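PDB 2WAN: pullulanase from Bacillus acidopullulyticus, which hydrolyses the alpha-1,6-glucosidic linkages of pullulan, and as a glycoside hydrolase of the alpha-amylase type probably debranches starch-derived polysaccharides. Local coordinates for residues A[435-440]-A[485-490]; A[507-512]-A[549-554]. One frame throughout, in Å; residues are numbered along the deposited sequence.

In the fold
Both contacts reach the closed eight-stranded parallel barrel of the catalytic domain, a TIM barrel of the alpha-amylase type, and their centres lie about 12 Å apart. Contact 1 joins the first two barrel strands, 435-438 and 485-488. Contact 2 follows it in the chain and sets segment 507-512 against the end of the third strand, 547-552. Strands 485-488 and 547-552 are neighbours in the barrel, probably hydrogen-bonded between Val486 and Asn549 and between Leu488 and Asn549. Gln489 and Tyr509 are hydrogen-bonded as well, so the Gln489 end of contact 1 and contact 2 meet at the C-terminal ends of these strands, where enzymes of this fold place their active sites.

Contact 1. Residues A[435-440]-A[485-490]; sequences IYEAHV and TVQLQP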
loop_
_atom_site.group_PDB
_atom_site.type_symbol
_atom_site.label_atom_id
_atom_site.label_comp_id
_atom_site.label_asym_id
_atom_site.label_seq_id
_atom_site.Cartn_x
_atom_site.Cartn_y
_atom_site.Cartn_z
ATOM N N ILE A 435 8.139 -13.689 -9.179
ATOM C CA ILE A 435 8.045 -12.279 -9.540
ATOM C C ILE A 435 9.454 -11.663 -9.623
ATOM O O ILE A 435 10.261 -11.819 -8.718
ATOM C CB ILE A 435 7.145 -11.517 -8.530
ATOM C CG1 ILE A 435 5.722 -12.098 -8.552
ATOM C CG2 ILE A 435 7.094 -10.029 -8.876
ATOM C CD1 ILE A 435 4.804 -11.567 -7.423
ATOM N N TYR A 436 9.721 -10.941 -10.707
ATOM C CA TYR A 436 11.036 -10.369 -10.985
ATOM C C TYR A 436 10.895 -8.854 -11.112
ATOM O O TYR A 436 10.313 -8.360 -12.081
ATOM C CB TYR A 436 11.535 -10.988 -12.292
ATOM C CG TYR A 436 12.926 -10.629 -12.788
ATOM C CD1 TYR A 436 13.114 -9.571 -13.671
ATOM C CD2 TYR A 436 14.031 -11.412 -12.442
ATOM C CE1 TYR A 436 14.381 -9.262 -14.181
ATOM C CE2 TYR A 436 15.311 -11.120 -12.944
ATOM C CZ TYR A 436 15.474 -10.064 -13.822
ATOM O OH TYR A 436 16.728 -9.798 -14.334
ATOM N N GLU A 437 11.401 -8.118 -10.122
ATOM C CA GLU A 437 11.266 -6.647 -10.108
ATOM C C GLU A 437 12.269 -5.969 -11.048
ATOM O O GLU A 437 13.469 -6.245 -10.989
ATOM C CB GLU A 437 11.450 -6.096 -8.689
ATOM C CG GLU A 437 11.173 -4.575 -8.575
ATOM C CD GLU A 437 11.399 -4.058 -7.141
ATOM O OE1 GLU A 437 12.348 -4.514 -6.463
ATOM O OE2 GLU A 437 10.645 -3.178 -6.706
ATOM N N ALA A 438 11.789 -5.087 -11.920
ATOM C CA ALA A 438 12.681 -4.396 -12.861
ATOM C C ALA A 438 12.207 -2.971 -13.142
ATOM O O ALA A 438 11.013 -2.728 -13.283
ATOM C CB ALA A 438 12.775 -5.187 -14.190
ATOM N N HIS A 439 13.160 -2.044 -13.222
ATOM C CA HIS A 439 12.922 -0.664 -13.670
ATOM C C HIS A 439 13.137 -0.580 -15.181
ATOM O O HIS A 439 14.106 -1.147 -15.692
ATOM C CB HIS A 439 13.919 0.219 -12.912
ATOM C CG HIS A 439 13.749 1.693 -13.118
ATOM N ND1 HIS A 439 14.237 2.356 -14.232
ATOM C CD2 HIS A 439 13.221 2.643 -12.315
ATOM C CE1 HIS A 439 13.979 3.647 -14.114
ATOM N NE2 HIS A 439 13.372 3.849 -12.958
ATOM N N VAL A 440 12.231 0.089 -15.905
ATOM C CA VAL A 440 12.331 0.128 -17.381
ATOM C C VAL A 440 13.664 0.704 -17.880
ATOM O O VAL A 440 14.225 0.198 -18.878
ATOM C CB VAL A 440 11.137 0.901 -18.005
ATOM C CG1 VAL A 440 11.287 1.022 -19.522
ATOM C CG2 VAL A 440 9.797 0.177 -17.670
ATOM N N THR A 485 6.697 -13.585 -14.081
ATOM C CA THR A 485 6.007 -12.311 -13.984
ATOM C C THR A 485 7.033 -11.216 -13.738
ATOM O O THR A 485 7.883 -11.345 -12.849
ATOM C CB THR A 485 4.966 -12.307 -12.814
ATOM O OG1 THR A 485 4.207 -13.523 -12.837
ATOM C CG2 THR A 485 4.013 -11.127 -12.922
ATOM N N VAL A 486 6.976 -10.161 -14.558
ATOM C CA VAL A 486 7.820 -8.972 -14.341
ATOM C C VAL A 486 7.013 -7.947 -13.553
ATOM O O VAL A 486 5.902 -7.586 -13.950
ATOM C CB VAL A 486 8.314 -8.367 -15.686
ATOM C CG1 VAL A 486 9.018 -7.024 -15.455
ATOM C CG2 VAL A 486 9.279 -9.319 -16.359
ATOM N N GLN A 487 7.565 -7.479 -12.432
ATOM C CA GLN A 487 6.970 -6.352 -11.733
ATOM C C GLN A 487 7.725 -5.097 -12.144
ATOM O O GLN A 487 8.908 -4.949 -11.831
ATOM C CB GLN A 487 7.016 -6.544 -10.215
ATOM C CG GLN A 487 6.510 -5.325 -9.383
ATOM C CD GLN A 487 6.748 -5.535 -7.901
ATOM O OE1 GLN A 487 6.273 -6.509 -7.323
ATOM N NE2 GLN A 487 7.524 -4.648 -7.289
ATOM N N LEU A 488 7.046 -4.202 -12.864
ATOM C CA LEU A 488 7.694 -2.969 -13.334
ATOM C C LEU A 488 7.659 -1.886 -12.270
ATOM O O LEU A 488 6.594 -1.623 -11.705
ATOM C CB LEU A 488 6.975 -2.434 -14.585
ATOM C CG LEU A 488 6.998 -3.287 -15.851
ATOM C CD1 LEU A 488 6.094 -2.621 -16.891
ATOM C CD2 LEU A 488 8.415 -3.439 -16.370
ATOM N N GLN A 489 8.803 -1.241 -12.011
ATOM C CA GLN A 489 8.814 -0.033 -11.164
ATOM C C GLN A 489 7.928 1.018 -11.858
ATOM O O GLN A 489 7.595 0.862 -13.037
ATOM C CB GLN A 489 10.237 0.457 -10.892
ATOM C CG GLN A 489 10.974 -0.440 -9.900
ATOM C CD GLN A 489 12.188 0.254 -9.297
ATOM O OE1 GLN A 489 13.310 -0.025 -9.685
ATOM N NE2 GLN A 489 11.954 1.179 -8.363
ATOM N N PRO A 490 7.480 2.049 -11.130
ATOM C CA PRO A 490 6.359 2.877 -11.630
ATOM C C PRO A 490 6.421 3.363 -13.084
ATOM O O PRO A 490 7.365 4.063 -13.496
ATOM C CB PRO A 490 6.349 4.042 -10.654
ATOM C CG PRO A 490 6.685 3.338 -9.345
ATOM C CD PRO A 490 7.823 2.391 -9.731
HETATM O O HOH W 1 8.608 -2.322 -8.277
HETATM O O HOH W 2 8.778 -4.032 -4.633
HETATM O O HOH W 3 10.143 1.343 -14.300
#
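Tyr436 N to Thr485 O is the first of four backbone hydrogen bonds that join strands 435-438 and 485-488, the first two staves of the TIM barrel, in parallel. Gln487 N to Tyr436 O, Ala438 N to Gln487 O (2.9 Å) and Gln489 N to Ala438 O follow. CA-H...O contacts, such as Leu488 CA to Ala438 O at 3.3 Å, accompany these bonds.

Apolar contacts lie on both faces of the sheet: Ile435 CG2 meets Gln487 CB at 3.7 Å, and on the other face Ala438 CB approaches Val486 CG1.

Among the polar side chains, Glu437 and Gln487 run side by side. Both are extended with CG anti to the backbone N (chi1 -174° in Glu437), so they leave the same face in one direction and NE2 comes to lie beside OE2. Their carboxylate and amide planes are 79° apart. Two waters bridge Glu437 OE2 and Gln487 NE2, while Glu437 OE1 accepts from His735 N and Gln487 OE1 bonds to Tyr649 OH.

Gln489 crosses His439 at about a right angle and brings its amide to the imidazole edge, with NE2 hydrogen-bonded to Tyr509 OH. Shortening Gln489 to an alanine is likely to leave that hydroxyl without its amide partner and open a gap beside the imidazole. Gln489 OE1 lies 3.3 Å from His439 CB.

Contact 2. Residues A[507-512]-A[549-554]; sequences WGYDPR and NMDVVY
The Tyr509 ring receives Asp551 OD2 at its edge, in the ring plane, and Val553 CG2 approaches CD1 obliquely at 3.5 Å. Its plane is turned 57° from that of the Asp551 carboxylate, and the imidazole of His735 meets the phenol with the two rings nearly parallel.

The hydroxyl of Tyr509, which also meets Gln489, donates to Asp551 OD2 across a short 2.6 Å, meeting that oxygen on its syn side but 35° out of the carboxylate plane. Asp551 CG is anti to the backbone N (chi1 -169°), which carries the carboxylate across to the phenol. The other oxygen, OD1, forms a salt bridge with Arg620. The acid is thus held through both oxygens.

Farther along, Pro511 presents the CG-CD edge of its pyrrolidine to Val553, with CD 3.8 Å from Val553 CG1 and CG 3.3 Å from Val553 O. While Val553 CG2 meets the tyrosine ring, CG1 touches the proline and also faces the Tyr509 carbonyl oxygen.

Segment 507-512, leading into the short strand 511-513 beside 492-494, thereby lies over the C-terminal end of barrel strand 547-552, which is flanked by strands 485-488 and 618-621, while Met550 and Tyr554 pack on helix 597-614.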
loop_
_atom_site.group_PDB
_atom_site.type_symbol
_atom_site.label_atom_id
_atom_site.label_comp_id
_atom_site.label_asym_id
_atom_site.label_seq_id
_atom_site.Cartn_x
_atom_site.Cartn_y
_atom_site.Cartn_z
ATOM N N TRP A 507 13.290 6.658 -9.849
ATOM C CA TRP A 507 12.425 5.482 -9.653
ATOM C C TRP A 507 10.961 5.728 -10.023
ATOM O O TRP A 507 10.290 4.805 -10.482
ATOM C CB TRP A 507 12.439 4.978 -8.210
ATOM C CG TRP A 507 13.656 4.214 -7.803
ATOM C CD1 TRP A 507 14.607 3.661 -8.623
ATOM C CD2 TRP A 507 14.029 3.881 -6.466
ATOM N NE1 TRP A 507 15.565 3.032 -7.870
ATOM C CE2 TRP A 507 15.228 3.137 -6.543
ATOM C CE3 TRP A 507 13.473 4.151 -5.203
ATOM C CZ2 TRP A 507 15.900 2.674 -5.401
ATOM C CZ3 TRP A 507 14.138 3.677 -4.061
ATOM C CH2 TRP A 507 15.340 2.950 -4.174
ATOM N N GLY A 508 10.465 6.941 -9.770
ATOM C CA GLY A 508 9.093 7.294 -10.124
ATOM C C GLY A 508 8.048 7.241 -9.027
ATOM O O GLY A 508 6.847 7.075 -9.321
ATOM N N TYR A 509 8.463 7.384 -7.765
ATOM C CA TYR A 509 7.488 7.323 -6.652
ATOM C C TYR A 509 6.818 8.672 -6.362
ATOM O O TYR A 509 6.298 8.874 -5.269
ATOM C CB TYR A 509 8.084 6.670 -5.374
ATOM C CG TYR A 509 8.422 5.227 -5.662
ATOM C CD1 TYR A 509 7.412 4.258 -5.680
ATOM C CD2 TYR A 509 9.728 4.840 -5.970
ATOM C CE1 TYR A 509 7.686 2.944 -6.001
ATOM C CE2 TYR A 509 10.020 3.535 -6.278
ATOM C CZ TYR A 509 8.995 2.591 -6.292
ATOM O OH TYR A 509 9.286 1.288 -6.648
ATOM N N ASP A 510 6.821 9.564 -7.355
ATOM C CA ASP A 510 6.145 10.879 -7.254
ATOM C C ASP A 510 5.063 11.049 -8.351
ATOM O O ASP A 510 5.198 11.886 -9.257
ATOM C CB ASP A 510 7.173 12.026 -7.246
ATOM C CG ASP A 510 8.009 12.099 -8.513
ATOM O OD1 ASP A 510 8.423 11.053 -9.059
ATOM O OD2 ASP A 510 8.281 13.236 -8.951
ATOM N N PRO A 511 3.981 10.247 -8.271
ATOM C CA PRO A 511 2.997 10.246 -9.367
ATOM C C PRO A 511 2.278 11.585 -9.571
ATOM O O PRO A 511 2.030 12.338 -8.611
ATOM C CB PRO A 511 2.000 9.168 -8.942
ATOM C CG PRO A 511 2.127 9.111 -7.455
ATOM C CD PRO A 511 3.563 9.362 -7.163
ATOM N N ARG A 512 1.950 11.864 -10.822
ATOM C CA ARG A 512 1.228 13.082 -11.185
ATOM C C ARG A 512 -0.005 12.781 -12.031
ATOM O O ARG A 512 -1.078 13.353 -11.785
ATOM C CB ARG A 512 2.144 14.042 -11.955
ATOM C CG ARG A 512 1.507 15.422 -12.325
ATOM C CD ARG A 512 2.533 16.291 -13.068
ATOM N NE ARG A 512 2.820 15.707 -14.379
ATOM C CZ ARG A 512 3.976 15.780 -15.021
ATOM N NH1 ARG A 512 5.006 16.444 -14.506
ATOM N NH2 ARG A 512 4.097 15.191 -16.198
ATOM N N ASN A 549 3.089 -7.123 -13.650
ATOM C CA ASN A 549 2.499 -6.486 -12.476
ATOM C C ASN A 549 3.013 -5.051 -12.382
ATOM O O ASN A 549 4.223 -4.824 -12.416
ATOM C CB ASN A 549 2.891 -7.235 -11.185
ATOM C CG ASN A 549 2.294 -8.642 -11.096
ATOM O OD1 ASN A 549 1.424 -9.014 -11.881
ATOM N ND2 ASN A 549 2.780 -9.432 -10.135
ATOM N N MET A 550 2.116 -4.085 -12.254
ATOM C CA MET A 550 2.563 -2.693 -12.111
ATOM C C MET A 550 2.760 -2.287 -10.663
ATOM O O MET A 550 1.839 -2.405 -9.865
ATOM C CB MET A 550 1.554 -1.747 -12.779
ATOM C CG MET A 550 1.693 -1.700 -14.303
ATOM S SD MET A 550 0.364 -0.702 -15.077
ATOM C CE MET A 550 0.645 0.924 -14.354
ATOM N N ASP A 551 3.946 -1.770 -10.346
ATOM C CA ASP A 551 4.148 -0.990 -9.095
ATOM C C ASP A 551 3.329 0.300 -9.236
ATOM O O ASP A 551 3.513 1.046 -10.199
ATOM C CB ASP A 551 5.640 -0.679 -8.962
ATOM C CG ASP A 551 6.029 -0.112 -7.611
ATOM O OD1 ASP A 551 5.173 0.429 -6.881
ATOM O OD2 ASP A 551 7.228 -0.225 -7.273
ATOM N N VAL A 552 2.400 0.535 -8.313
ATOM C CA VAL A 552 1.528 1.731 -8.364
ATOM C C VAL A 552 1.540 2.482 -7.035
ATOM O O VAL A 552 1.630 1.871 -5.959
ATOM C CB VAL A 552 0.066 1.362 -8.785
ATOM C CG1 VAL A 552 0.023 0.914 -10.273
ATOM C CG2 VAL A 552 -0.486 0.247 -7.884
ATOM N N VAL A 553 1.446 3.806 -7.122
ATOM C CA VAL A 553 1.678 4.696 -5.991
ATOM C C VAL A 553 0.438 5.574 -5.747
ATOM O O VAL A 553 0.524 6.810 -5.767
ATOM C CB VAL A 553 2.949 5.564 -6.229
ATOM C CG1 VAL A 553 3.420 6.271 -4.945
ATOM C CG2 VAL A 553 4.107 4.700 -6.842
ATOM N N TYR A 554 -0.693 4.917 -5.478
ATOM C CA TYR A 554 -1.949 5.602 -5.126
ATOM C C TYR A 554 -1.935 6.224 -3.739
ATOM O O TYR A 554 -2.838 6.986 -3.412
ATOM C CB TYR A 554 -3.183 4.680 -5.287
ATOM C CG TYR A 554 -3.366 4.253 -6.725
ATOM C CD1 TYR A 554 -3.812 5.170 -7.689
ATOM C CD2 TYR A 554 -3.042 2.960 -7.139
ATOM C CE1 TYR A 554 -3.938 4.801 -9.051
ATOM C CE2 TYR A 554 -3.177 2.576 -8.494
ATOM C CZ TYR A 554 -3.620 3.508 -9.436
ATOM O OH TYR A 554 -3.723 3.118 -10.754
#